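Local coordinates for uncharacterized protein (Thermus thermophilus HB8, PDB 6SCE), which acts as a type III CRISPR defence nuclease that cleaves DNA when activated by cyclic oligoadenylate, at residues A[13-26]-A[133-147]. Numbering follows the deposited sequence. Where two conformers were deposited one is given.
With nucleotides of chain B.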
# COMPACT_ATOMS: atom_id res chain seq x y z
N ASP A 13 4.35 6.58 11.58
CA ASP A 13 4.57 5.65 12.66
C ASP A 13 5.72 6.06 13.60
O ASP A 13 6.84 6.24 13.17
CB ASP A 13 4.84 4.24 12.14
CG ASP A 13 4.37 3.21 13.12
OD1 ASP A 13 5.00 3.10 14.19
OD2 ASP A 13 3.33 2.56 12.84
N PRO A 14 5.43 6.21 14.90
CA PRO A 14 6.49 6.64 15.82
C PRO A 14 7.46 5.53 16.19
O PRO A 14 8.54 5.81 16.73
CB PRO A 14 5.69 7.08 17.06
CG PRO A 14 4.48 6.24 17.03
CD PRO A 14 4.13 6.14 15.57
N ALA A 15 7.11 4.29 15.90
CA ALA A 15 7.96 3.18 16.38
C ALA A 15 9.40 3.18 15.85
O ALA A 15 10.34 2.97 16.62
CB ALA A 15 7.30 1.86 16.13
N PRO A 16 9.61 3.41 14.54
CA PRO A 16 11.01 3.44 14.10
C PRO A 16 11.78 4.64 14.63
O PRO A 16 12.97 4.55 14.81
CB PRO A 16 10.93 3.49 12.57
CG PRO A 16 9.53 3.95 12.28
CD PRO A 16 8.67 3.41 13.40
N ALA A 17 11.08 5.75 14.88
CA ALA A 17 11.70 6.95 15.47
C ALA A 17 12.15 6.65 16.90
O ALA A 17 13.25 7.03 17.34
CB ALA A 17 10.72 8.11 15.45
N TYR A 18 11.27 5.98 17.64
CA TYR A 18 11.58 5.58 19.01
C TYR A 18 12.69 4.54 19.05
O TYR A 18 13.66 4.68 19.82
CB TYR A 18 10.33 5.10 19.73
CG TYR A 18 10.60 4.64 21.14
CD1 TYR A 18 11.29 5.45 22.04
CD2 TYR A 18 10.14 3.41 21.58
CE1 TYR A 18 11.51 5.02 23.35
CE2 TYR A 18 10.35 2.99 22.87
CZ TYR A 18 11.06 3.79 23.75
OH TYR A 18 11.27 3.34 25.05
N LEU A 19 12.61 3.54 18.18
CA LEU A 19 13.67 2.58 18.10
C LEU A 19 15.04 3.23 17.85
O LEU A 19 16.04 2.86 18.50
CB LEU A 19 13.35 1.54 17.02
CG LEU A 19 14.38 0.45 16.79
CD1 LEU A 19 14.63 -0.35 18.06
CD2 LEU A 19 13.91 -0.47 15.65
N GLY A 20 15.10 4.22 16.93
CA GLY A 20 16.35 4.89 16.64
C GLY A 20 16.89 5.64 17.85
O GLY A 20 18.10 5.61 18.10
N LEU A 21 15.99 6.24 18.64
CA LEU A 21 16.39 6.89 19.89
C LEU A 21 17.00 5.87 20.87
O LEU A 21 18.06 6.13 21.46
CB LEU A 21 15.22 7.63 20.53
CG LEU A 21 15.55 8.38 21.81
CD1 LEU A 21 16.70 9.38 21.68
CD2 LEU A 21 14.31 9.06 22.37
N LYS A 22 16.39 4.68 20.98
CA LYS A 22 16.93 3.63 21.88
C LYS A 22 18.32 3.23 21.41
O LYS A 22 19.20 3.00 22.24
CB LYS A 22 15.99 2.42 21.95
CG LYS A 22 14.65 2.75 22.58
CD LYS A 22 13.77 1.50 22.68
CE LYS A 22 14.18 0.59 23.83
NZ LYS A 22 13.54 -0.75 23.71
N VAL A 23 18.54 3.17 20.10
CA VAL A 23 19.85 2.84 19.55
C VAL A 23 20.89 3.89 19.95
O VAL A 23 21.99 3.55 20.46
CB VAL A 23 19.79 2.72 18.02
CG1 VAL A 23 21.18 2.62 17.40
CG2 VAL A 23 18.91 1.57 17.59
N VAL A 24 20.54 5.16 19.77
CA VAL A 24 21.46 6.25 20.12
C VAL A 24 21.78 6.23 21.63
O VAL A 24 22.96 6.32 22.04
CB VAL A 24 20.86 7.61 19.75
CG1 VAL A 24 21.81 8.73 20.17
CG2 VAL A 24 20.66 7.68 18.24
N GLU A 25 20.74 6.13 22.44
CA GLU A 25 20.93 6.09 23.89
C GLU A 25 21.81 4.93 24.33
O GLU A 25 22.64 5.12 25.22
CB GLU A 25 19.60 6.07 24.64
CG GLU A 25 18.83 7.36 24.53
CD GLU A 25 17.52 7.36 25.30
OE1 GLU A 25 16.89 6.28 25.45
OE2 GLU A 25 17.08 8.44 25.71
N ARG A 26 21.66 3.75 23.74
CA ARG A 26 22.47 2.60 24.11
C ARG A 26 23.93 2.83 23.77
O ARG A 26 24.82 2.48 24.54
CB ARG A 26 21.99 1.33 23.42
CG ARG A 26 22.62 0.05 23.98
CD ARG A 26 22.35 -1.16 23.10
NE ARG A 26 22.81 -2.38 23.75
CZ ARG A 26 23.20 -3.47 23.10
NH1 ARG A 26 23.17 -3.52 21.78
NH2 ARG A 26 23.61 -4.52 23.79
N LEU A 133 19.27 -5.48 16.30
CA LEU A 133 18.74 -4.69 17.41
C LEU A 133 17.93 -5.52 18.39
O LEU A 133 16.85 -5.10 18.87
CB LEU A 133 17.91 -3.50 16.88
CG LEU A 133 18.75 -2.55 16.01
CD1 LEU A 133 17.84 -1.43 15.53
CD2 LEU A 133 19.97 -2.00 16.74
N GLU A 134 18.49 -6.68 18.77
CA GLU A 134 17.82 -7.55 19.74
C GLU A 134 17.56 -6.84 21.02
O GLU A 134 16.49 -6.96 21.58
CB GLU A 134 18.68 -8.77 20.09
CG GLU A 134 18.85 -9.74 18.97
CD GLU A 134 17.61 -10.56 18.69
OE1 GLU A 134 16.61 -10.56 19.46
OE2 GLU A 134 17.64 -11.23 17.64
N ALA A 135 18.55 -6.10 21.51
CA ALA A 135 18.45 -5.46 22.82
C ALA A 135 17.54 -4.25 22.83
O ALA A 135 16.80 -4.04 23.78
CB ALA A 135 19.84 -5.05 23.31
N GLU A 136 17.62 -3.46 21.76
CA GLU A 136 16.86 -2.22 21.62
C GLU A 136 15.41 -2.43 21.13
O GLU A 136 14.59 -1.52 21.23
CB GLU A 136 17.57 -1.32 20.60
CG GLU A 136 18.98 -0.92 21.02
CD GLU A 136 20.07 -1.83 20.46
OE1 GLU A 136 19.79 -3.00 20.10
OE2 GLU A 136 21.23 -1.36 20.33
N ALA A 137 15.12 -3.61 20.60
CA ALA A 137 13.76 -3.96 20.13
C ALA A 137 12.65 -3.48 21.04
O ALA A 137 12.70 -3.67 22.28
CB ALA A 137 13.65 -5.47 19.98
N LEU A 138 11.62 -2.87 20.46
CA LEU A 138 10.52 -2.41 21.29
C LEU A 138 9.85 -3.61 22.01
O LEU A 138 9.64 -4.70 21.42
CB LEU A 138 9.48 -1.64 20.46
CG LEU A 138 9.71 -0.13 20.34
CD1 LEU A 138 11.10 0.21 19.85
CD2 LEU A 138 8.63 0.46 19.45
N THR A 139 9.47 -3.36 23.24
CA THR A 139 8.76 -4.34 24.06
C THR A 139 7.27 -4.20 23.82
O THR A 139 6.78 -3.23 23.23
CB THR A 139 9.03 -4.08 25.56
OG1 THR A 139 8.46 -2.81 25.92
CG2 THR A 139 10.55 -4.10 25.87
N LEU A 140 6.52 -5.16 24.31
CA LEU A 140 5.07 -5.09 24.24
C LEU A 140 4.58 -3.85 24.94
O LEU A 140 3.67 -3.18 24.46
CB LEU A 140 4.41 -6.36 24.79
CG LEU A 140 2.90 -6.38 24.54
CD1 LEU A 140 2.37 -7.76 24.21
CD2 LEU A 140 2.12 -5.76 25.70
N GLU A 141 5.17 -3.53 26.09
CA GLU A 141 4.69 -2.38 26.84
C GLU A 141 4.96 -1.08 26.08
O GLU A 141 4.16 -0.14 26.13
CB GLU A 141 5.40 -2.30 28.19
CG GLU A 141 4.94 -3.37 29.16
CD GLU A 141 5.35 -4.77 28.76
OE1 GLU A 141 6.44 -4.98 28.14
OE2 GLU A 141 4.53 -5.68 29.09
N GLU A 142 6.09 -1.03 25.40
CA GLU A 142 6.43 0.17 24.55
C GLU A 142 5.41 0.29 23.40
O GLU A 142 4.90 1.36 23.14
CB GLU A 142 7.86 0.07 24.09
CG GLU A 142 8.85 0.48 25.17
CD GLU A 142 10.29 0.15 24.89
OE1 GLU A 142 10.57 -0.81 24.15
OE2 GLU A 142 11.18 0.89 25.42
N TYR A 143 5.11 -0.82 22.71
CA TYR A 143 4.05 -0.78 21.70
C TYR A 143 2.70 -0.39 22.26
O TYR A 143 1.96 0.34 21.62
CB TYR A 143 3.96 -2.10 20.95
CG TYR A 143 4.93 -2.21 19.83
CD1 TYR A 143 4.79 -1.41 18.70
CD2 TYR A 143 5.99 -3.08 19.88
CE1 TYR A 143 5.66 -1.53 17.63
CE2 TYR A 143 6.85 -3.21 18.81
CZ TYR A 143 6.70 -2.41 17.69
OH TYR A 143 7.60 -2.51 16.63
N ALA A 144 2.37 -0.88 23.45
CA ALA A 144 1.09 -0.54 24.06
C ALA A 144 0.98 0.94 24.33
O ALA A 144 -0.09 1.56 24.08
CB ALA A 144 0.87 -1.34 25.35
N ARG A 145 2.04 1.57 24.81
CA ARG A 145 1.91 2.99 25.10
C ARG A 145 1.94 3.85 23.81
O ARG A 145 1.36 4.92 23.78
CB ARG A 145 2.91 3.45 26.18
CG ARG A 145 4.36 3.42 25.78
CD ARG A 145 5.28 4.02 26.85
NE ARG A 145 4.87 5.37 27.18
CZ ARG A 145 5.15 6.01 28.30
NH1 ARG A 145 5.94 5.46 29.22
NH2 ARG A 145 4.67 7.24 28.44
N LEU A 146 2.60 3.37 22.75
CA LEU A 146 2.67 4.10 21.47
C LEU A 146 1.49 3.87 20.55
O LEU A 146 1.14 4.76 19.79
CB LEU A 146 3.95 3.70 20.71
CG LEU A 146 5.29 4.15 21.33
CD1 LEU A 146 6.47 3.69 20.51
CD2 LEU A 146 5.29 5.66 21.47
N TYR A 147 0.88 2.68 20.60
CA TYR A 147 -0.20 2.29 19.68
C TYR A 147 -1.54 2.09 20.39
O TYR A 147 -2.56 2.60 19.93
CB TYR A 147 0.11 0.97 19.00
CG TYR A 147 1.28 0.95 18.01
CD1 TYR A 147 2.00 2.10 17.68
CD2 TYR A 147 1.63 -0.25 17.38
CE1 TYR A 147 3.03 2.04 16.75
CE2 TYR A 147 2.67 -0.31 16.46
CZ TYR A 147 3.36 0.83 16.14
OH TYR A 147 4.38 0.78 15.19
P A B 2 6.66 6.14 8.47
OP1 A B 2 5.31 5.85 9.03
OP2 A B 2 7.65 7.02 9.18
O5' A B 2 7.38 4.72 8.22
C5' A B 2 8.79 4.71 7.91
C4' A B 2 9.25 3.28 7.77
O4' A B 2 9.17 2.64 9.08
C3' A B 2 8.46 2.40 6.81
O3' A B 2 9.33 1.56 6.05
C2' A B 2 7.61 1.55 7.74
O2' A B 2 7.31 0.28 7.18
C1' A B 2 8.54 1.39 8.94
N9 A B 2 7.88 1.03 10.18
C8 A B 2 6.55 1.17 10.50
N7 A B 2 6.27 0.68 11.68
C5 A B 2 7.47 0.16 12.15
C6 A B 2 7.81 -0.51 13.34
N6 A B 2 6.93 -0.86 14.27
N1 A B 2 9.11 -0.85 13.50
C2 A B 2 9.97 -0.59 12.50
N3 A B 2 9.76 0.03 11.34
C4 A B 2 8.47 0.37 11.22
O HOH W 1 10.35 -0.43 16.08
O HOH W 2 12.81 -0.28 27.06
O HOH W 3 14.61 -2.66 25.17
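E142 CD and L138 CD2 lie at the edge of the Y18 ring, in its plane, while K22 CD sits over one face, displaced from the ring centre toward its outer atoms. A135 CB lies over the centre of one face of the R26 guanidinium, in a conformer that is one of two and therefore less certain. The Y143 ring has L138 CD2 over one face and N6 of A2 of chain B at its edge.

The E142 carboxylate stands 87° to the Y18 ring and takes an unusually close bond from the phenol, Y18 OH to E142 OE2 being 2.5 Å. Its other oxygen receives K22 on the syn lone pair, NZ to OE1 3.0 Å, and T139 N on the anti side; E142 N in turn binds T139 OG1, completing a capping box on helix 140-147. A bend at chi3 (77°) turns K22 NZ toward E136 O as well, 2.8 Å away but above the carbonyl plane. An alanine in place of E142 would probably leave the Y18 hydroxyl and the K22 ammonium without their shared acceptor and deprive T139 N of its capping partner.

The parallel strand order 3-2-1-4-5 within the sheet that helix 15-26 packs on is Rossmann-like, consistent with a CARF domain, and the contact reaches a bound nucleotide. There Y147 OH donates to D13 OD1 (2.6 Å), which also accepts a bond from A15 N, while D13 N donates to OP1 of A2 of chain B. Y143 OH, also bonded to G186 O, accepts a bond from adenine N6 at 3.0 Å with an angle of 171°; Y147 OH accepts one too, at 3.2 Å from N6.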